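Xylose isomerase-like TIM barrel domain-containing protein (Thermus thermophilus, PDB 3AYV) is of unknown function but binds zinc ions in a TIM barrel related to AP endonucleases, and may take part in protection against oxidative stress. Local coordinates at residues L134-H139 / A163-V168; L157-D162 / L181-L186. One frame throughout, in Å; residues are numbered along the deposited sequence.

In the fold
Contacts 1 and 2 are both buried, and they sit side by side on the TIM barrel, with centres about 10 Å apart and segments that alternate along the chain. Strands 132-136 and 158-162 are neighbours in the sheet: Leu-135 O lies 2.9 Å from Cys-160 N, probably a hydrogen bond. Contact 1, where a strand leads into a loop beside helix 163-169, is polar, one hydrogen bond across it, with zinc ligands on both sides; its two segments bury only 209 Å². Contact 2 pairs strand 158-162 with 185-188, buries 434 Å² and is mostly backbone bonding and apolar packing. The zinc ion of chain F joins them, bound by Glu-136 in one and Asp-162 in the other.

Contact 1 of 2, residues L134-H139 / A163-V168; sequences LLENSH and AAHARV. With ZN (zinc ion), chain F; ZN (zinc ion), chain E; ZN (zinc ion), chain G.
Ser-138 and His-165 bring the backbones nearest, with CA atoms 5.4 Å apart, where the chain leaving strand 132-136 passes the first turn of helix 163-169. The imidazole of His-165 does most of the work. With CG anti to the carbonyl carbon (chi1 -69°), the ring reaches across to the loop, and its ND1-H donates to Asn-137 O at 3.0 Å. The bond is fairly straight, 163° at the hydrogen; the oxygen lies in the ring plane and offers a lone pair in its carbonyl plane. This second-shell carbonyl and the zinc ion of chain G, bound by NE2, together fix the ring's rotation. As in xylose isomerase-like TIM barrels, the ligands gather at the C-terminal ends of the strands and in the segments that follow. Glu-136, on an extended side chain, bridges two more zinc ions, with OE1 1.9 Å from the zinc of chain E and OE2 2.1 Å from that of chain F. Its OE2 also comes obliquely to the imidazole, 3.0 Å from His-165 CE1. Asp-196 and His-198 complete the protein ligands of the chain G zinc. The amide of Asn-137 grips the backbone of Asp-162, the residue that caps the helix: OD1 accepts from its N, and ND2 reaches back to its O. The amide plane is 67° from the imidazole, and ND2 packs 3.8 Å from His-165 CB and 3.9 Å from Ala-166 CB.

Contact 2 of 2, residues L157-D162 / L181-L186; sequences LGFCFD and LAPEHL. With ZN (zinc ion), chain F.
Phe-159 holds CG anti to the backbone N (chi1 175°), and Leu-181 turns its CG to the side of its own N (chi1 -69°); together these settings set the leucine methyl CD1 over the centre of the phenyl ring. It is a CH-pi contact, with Leu-181 CD1 3.9 Å from the Phe-159 centroid, the two side chains crossing at about a right angle. Pro-183 lies alongside the same phenylalanine, CB 3.6 Å from Phe-159 CD2, and the opposite ring face has the amide of Phe-161 toward its rim. Pro-183 CB also packs 3.7 Å from Phe-161 CB. The backbones pair as parallel strands: Glu-184 N donates to Phe-159 O at 3.1 Å, and Phe-161 N to His-185 O at 3.0 Å. Ahead of this ladder a water takes the N-H of Phe-159 at 2.8 Å, with Ala-182 O and Glu-184 OE2 also in reach of it. Glu-184 OE1 makes a salt bridge with Arg-132. Asp-162 binds the chain F zinc through OD2 at 2.1 Å and N-caps helix 163-169, OD1 accepting from His-165 N. Helices 163-169 and 176-179 form the crossover of this beta-alpha-beta unit of the barrel. Cys-160 points to the side of the sheet where it meets Glu-136 of strand 132-136, whereas Phe-159 packs on Leu-150 of helix 147-153 and Phe-161 lies nearly parallel to Trp-178 of helix 176-179.

Contact 1 of 2, residues L134-H139 / A163-V168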
loop_
_atom_site.group_PDB
_atom_site.type_symbol
_atom_site.label_atom_id
_atom_site.label_comp_id
_atom_site.label_asym_id
_atom_site.label_seq_id
_atom_site.Cartn_x
_atom_site.Cartn_y
_atom_site.Cartn_z
ATOM N N LEU A 134 -0.830 0.629 -7.711
ATOM C CA LEU A 134 -1.821 1.188 -6.791
ATOM C C LEU A 134 -1.189 2.296 -5.984
ATOM O O LEU A 134 -0.158 2.095 -5.365
ATOM C CB LEU A 134 -2.354 0.133 -5.810
ATOM C CG LEU A 134 -2.912 -1.141 -6.447
ATOM C CD1 LEU A 134 -3.077 -2.210 -5.381
ATOM C CD2 LEU A 134 -4.248 -0.802 -7.124
ATOM N N LEU A 135 -1.840 3.450 -5.976
ATOM C CA LEU A 135 -1.409 4.571 -5.134
ATOM C C LEU A 135 -2.133 4.538 -3.797
ATOM O O LEU A 135 -3.365 4.473 -3.749
ATOM C CB LEU A 135 -1.712 5.892 -5.888
ATOM C CG LEU A 135 -1.486 7.247 -5.197
ATOM C CD1 LEU A 135 -0.050 7.329 -4.682
ATOM C CD2 LEU A 135 -1.786 8.328 -6.203
ATOM N N GLU A 136 -1.361 4.606 -2.703
ATOM C CA GLU A 136 -1.906 4.532 -1.333
ATOM C C GLU A 136 -1.923 5.939 -0.723
ATOM O O GLU A 136 -0.990 6.717 -0.973
ATOM C CB GLU A 136 -1.002 3.611 -0.509
ATOM C CG GLU A 136 -1.382 3.465 0.921
ATOM C CD GLU A 136 -0.280 2.847 1.764
ATOM O OE1 GLU A 136 0.687 2.278 1.239
ATOM O OE2 GLU A 136 -0.386 2.923 2.985
ATOM N N ASN A 137 -2.979 6.290 0.028
ATOM C CA ASN A 137 -2.957 7.585 0.728
ATOM C C ASN A 137 -1.954 7.501 1.886
ATOM O O ASN A 137 -1.859 6.467 2.565
ATOM C CB ASN A 137 -4.346 7.981 1.267
ATOM C CG ASN A 137 -4.938 6.938 2.228
ATOM O OD1 ASN A 137 -5.191 5.801 1.836
ATOM N ND2 ASN A 137 -5.144 7.332 3.503
ATOM N N SER A 138 -1.252 8.608 2.111
ATOM C CA SER A 138 -0.292 8.734 3.192
ATOM C C SER A 138 -0.569 10.034 3.954
ATOM O O SER A 138 -1.390 10.031 4.876
ATOM C CB SER A 138 1.149 8.622 2.658
ATOM O OG SER A 138 1.416 9.585 1.639
ATOM N N HIS A 139 -0.006 11.149 3.492
ATOM C CA HIS A 139 -0.111 12.430 4.167
ATOM C C HIS A 139 -1.020 13.439 3.487
ATOM O O HIS A 139 -1.073 14.582 3.935
ATOM C CB HIS A 139 1.301 13.050 4.371
ATOM C CG HIS A 139 2.186 12.194 5.215
ATOM N ND1 HIS A 139 2.149 12.222 6.592
ATOM C CD2 HIS A 139 3.079 11.229 4.878
ATOM C CE1 HIS A 139 3.001 11.329 7.070
ATOM N NE2 HIS A 139 3.576 10.711 6.048
ATOM N N ALA A 163 -6.846 3.413 6.164
ATOM C CA ALA A 163 -7.703 4.252 7.020
ATOM C C ALA A 163 -6.942 4.932 8.159
ATOM O O ALA A 163 -7.277 6.046 8.547
ATOM C CB ALA A 163 -8.903 3.434 7.577
ATOM N N ALA A 164 -5.940 4.250 8.698
ATOM C CA ALA A 164 -5.143 4.831 9.786
ATOM C C ALA A 164 -4.351 6.052 9.300
ATOM O O ALA A 164 -4.229 7.045 10.026
ATOM C CB ALA A 164 -4.217 3.786 10.383
ATOM N N HIS A 165 -3.808 5.985 8.081
ATOM C CA HIS A 165 -3.108 7.143 7.550
ATOM C C HIS A 165 -4.062 8.311 7.443
ATOM O O HIS A 165 -3.680 9.440 7.756
ATOM C CB HIS A 165 -2.493 6.845 6.179
ATOM C CG HIS A 165 -1.350 5.884 6.230
ATOM N ND1 HIS A 165 -0.753 5.389 5.092
ATOM C CD2 HIS A 165 -0.710 5.302 7.281
ATOM C CE1 HIS A 165 0.210 4.548 5.433
ATOM N NE2 HIS A 165 0.250 4.478 6.756
ATOM N N ALA A 166 -5.297 8.071 6.989
ATOM C CA ALA A 166 -6.278 9.164 6.936
ATOM C C ALA A 166 -6.555 9.739 8.340
ATOM O O ALA A 166 -6.633 10.957 8.534
ATOM C CB ALA A 166 -7.578 8.685 6.277
ATOM N N ARG A 167 -6.655 8.849 9.312
ATOM C CA ARG A 167 -7.014 9.253 10.674
ATOM C C ARG A 167 -5.897 10.027 11.339
ATOM O O ARG A 167 -6.162 11.041 11.988
ATOM C CB ARG A 167 -7.347 8.013 11.505
ATOM C CG ARG A 167 -7.736 8.302 12.981
ATOM C CD ARG A 167 -8.952 9.213 13.141
ATOM N NE ARG A 167 -9.297 9.357 14.568
ATOM C CZ ARG A 167 -10.358 8.795 15.148
ATOM N NH1 ARG A 167 -11.201 8.060 14.431
ATOM N NH2 ARG A 167 -10.584 8.979 16.454
ATOM N N VAL A 168 -4.652 9.564 11.196
ATOM C CA VAL A 168 -3.569 10.210 11.930
ATOM C C VAL A 168 -2.797 11.275 11.142
ATOM O O VAL A 168 -2.224 12.182 11.748
ATOM C CB VAL A 168 -2.606 9.215 12.612
ATOM C CG1 VAL A 168 -3.410 8.161 13.445
ATOM C CG2 VAL A 168 -1.706 8.523 11.620
HETATM ZN ZN ZN F . -0.668 1.404 4.432
HETATM ZN ZN ZN E . 2.116 2.136 2.541
HETATM ZN ZN ZN G . 1.076 2.831 8.051
HETATM O O HOH W 1 1.669 0.599 3.905
HETATM O O HOH W 2 3.522 2.511 4.524
HETATM O O HOH W 3 0.787 1.479 6.365
HETATM O O HOH W 4 -1.157 2.195 8.596
HETATM O O HOH W 5 3.148 3.323 7.560
#

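Contact 2 of 2, residues L157-D162 / L181-L186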
loop_
_atom_site.group_PDB
_atom_site.type_symbol
_atom_site.label_atom_id
_atom_site.label_comp_id
_atom_site.label_asym_id
_atom_site.label_seq_id
_atom_site.Cartn_x
_atom_site.Cartn_y
_atom_site.Cartn_z
ATOM N N LEU A 157 -4.370 3.377 -13.139
ATOM C CA LEU A 157 -3.829 3.491 -11.775
ATOM C C LEU A 157 -4.940 3.235 -10.772
ATOM O O LEU A 157 -6.008 3.858 -10.840
ATOM C CB LEU A 157 -3.262 4.891 -11.577
ATOM C CG LEU A 157 -2.624 5.205 -10.238
ATOM C CD1 LEU A 157 -1.398 4.293 -10.044
ATOM C CD2 LEU A 157 -2.261 6.703 -10.227
ATOM N N GLY A 158 -4.704 2.326 -9.834
ATOM C CA GLY A 158 -5.716 2.053 -8.824
ATOM C C GLY A 158 -5.381 2.776 -7.521
ATOM O O GLY A 158 -4.331 3.420 -7.419
ATOM N N PHE A 159 -6.271 2.624 -6.537
ATOM C CA PHE A 159 -6.162 3.262 -5.231
ATOM C C PHE A 159 -6.152 2.209 -4.109
ATOM O O PHE A 159 -6.946 1.256 -4.126
ATOM C CB PHE A 159 -7.323 4.246 -5.043
ATOM C CG PHE A 159 -7.364 4.886 -3.667
ATOM C CD1 PHE A 159 -6.255 5.582 -3.177
ATOM C CD2 PHE A 159 -8.504 4.772 -2.859
ATOM C CE1 PHE A 159 -6.265 6.156 -1.886
ATOM C CE2 PHE A 159 -8.540 5.368 -1.586
ATOM C CZ PHE A 159 -7.412 6.056 -1.099
ATOM N N CYS A 160 -5.218 2.365 -3.170
ATOM C CA CYS A 160 -5.155 1.554 -1.963
ATOM C C CYS A 160 -5.494 2.468 -0.781
ATOM O O CYS A 160 -4.802 3.467 -0.553
ATOM C CB CYS A 160 -3.740 0.972 -1.800
ATOM S SG CYS A 160 -3.530 0.122 -0.186
ATOM N N PHE A 161 -6.543 2.134 -0.029
ATOM C CA PHE A 161 -6.955 2.956 1.100
ATOM C C PHE A 161 -6.367 2.409 2.390
ATOM O O PHE A 161 -6.583 1.241 2.747
ATOM C CB PHE A 161 -8.488 3.009 1.227
ATOM C CG PHE A 161 -9.001 3.777 2.444
ATOM C CD1 PHE A 161 -8.488 5.028 2.789
ATOM C CD2 PHE A 161 -10.011 3.227 3.247
ATOM C CE1 PHE A 161 -8.983 5.711 3.901
ATOM C CE2 PHE A 161 -10.528 3.907 4.335
ATOM C CZ PHE A 161 -10.008 5.158 4.677
ATOM N N ASP A 162 -5.670 3.293 3.099
ATOM C CA ASP A 162 -5.190 3.029 4.429
ATOM C C ASP A 162 -5.905 3.950 5.389
ATOM O O ASP A 162 -5.605 5.143 5.431
ATOM C CB ASP A 162 -3.683 3.277 4.492
ATOM C CG ASP A 162 -3.084 2.835 5.823
ATOM O OD1 ASP A 162 -3.539 3.265 6.895
ATOM O OD2 ASP A 162 -2.163 2.026 5.802
ATOM N N LEU A 181 -13.229 7.070 -3.480
ATOM C CA LEU A 181 -12.236 6.905 -4.555
ATOM C C LEU A 181 -12.225 5.477 -5.078
ATOM O O LEU A 181 -11.446 5.127 -5.958
ATOM C CB LEU A 181 -10.832 7.268 -4.057
ATOM C CG LEU A 181 -10.531 8.731 -3.728
ATOM C CD1 LEU A 181 -9.077 8.859 -3.242
ATOM C CD2 LEU A 181 -10.741 9.627 -4.940
ATOM N N ALA A 182 -13.046 4.631 -4.462
ATOM C CA ALA A 182 -13.225 3.260 -4.929
ATOM C C ALA A 182 -11.945 2.407 -4.796
ATOM O O ALA A 182 -11.461 1.818 -5.766
ATOM C CB ALA A 182 -13.827 3.244 -6.391
ATOM N N PRO A 183 -11.399 2.307 -3.563
ATOM C CA PRO A 183 -10.197 1.481 -3.394
ATOM C C PRO A 183 -10.412 0.027 -3.802
ATOM O O PRO A 183 -11.407 -0.596 -3.390
ATOM C CB PRO A 183 -9.907 1.562 -1.877
ATOM C CG PRO A 183 -11.211 1.945 -1.247
ATOM C CD PRO A 183 -11.923 2.820 -2.279
ATOM N N GLU A 184 -9.485 -0.514 -4.574
ATOM C CA GLU A 184 -9.551 -1.914 -4.914
ATOM C C GLU A 184 -8.713 -2.764 -3.965
ATOM O O GLU A 184 -8.733 -3.991 -4.050
ATOM C CB GLU A 184 -9.187 -2.144 -6.392
ATOM C CG GLU A 184 -7.735 -1.909 -6.754
ATOM C CD GLU A 184 -7.539 -1.699 -8.243
ATOM O OE1 GLU A 184 -6.822 -2.515 -8.841
ATOM O OE2 GLU A 184 -8.083 -0.715 -8.797
ATOM N N HIS A 185 -8.023 -2.094 -3.028
ATOM C CA HIS A 185 -6.987 -2.708 -2.204
ATOM C C HIS A 185 -7.077 -1.966 -0.891
ATOM O O HIS A 185 -7.169 -0.729 -0.873
ATOM C CB HIS A 185 -5.622 -2.441 -2.842
ATOM C CG HIS A 185 -4.592 -3.488 -2.586
ATOM N ND1 HIS A 185 -3.503 -3.272 -1.769
ATOM C CD2 HIS A 185 -4.448 -4.737 -3.081
ATOM C CE1 HIS A 185 -2.728 -4.342 -1.775
ATOM N NE2 HIS A 185 -3.293 -5.254 -2.552
ATOM N N LEU A 186 -7.108 -2.702 0.214
ATOM C CA LEU A 186 -7.210 -2.048 1.515
ATOM C C LEU A 186 -6.066 -2.435 2.406
ATOM O O LEU A 186 -5.691 -3.614 2.478
ATOM C CB LEU A 186 -8.557 -2.332 2.201
ATOM C CG LEU A 186 -9.652 -1.493 1.533
ATOM C CD1 LEU A 186 -10.401 -2.339 0.517
ATOM C CD2 LEU A 186 -10.588 -0.800 2.542
HETATM ZN ZN ZN F . -0.668 1.404 4.432
HETATM O O HOH W 6 -8.758 1.388 -7.142
HETATM O O HOH W 1 1.669 0.599 3.905
HETATM O O HOH W 3 0.787 1.479 6.365
#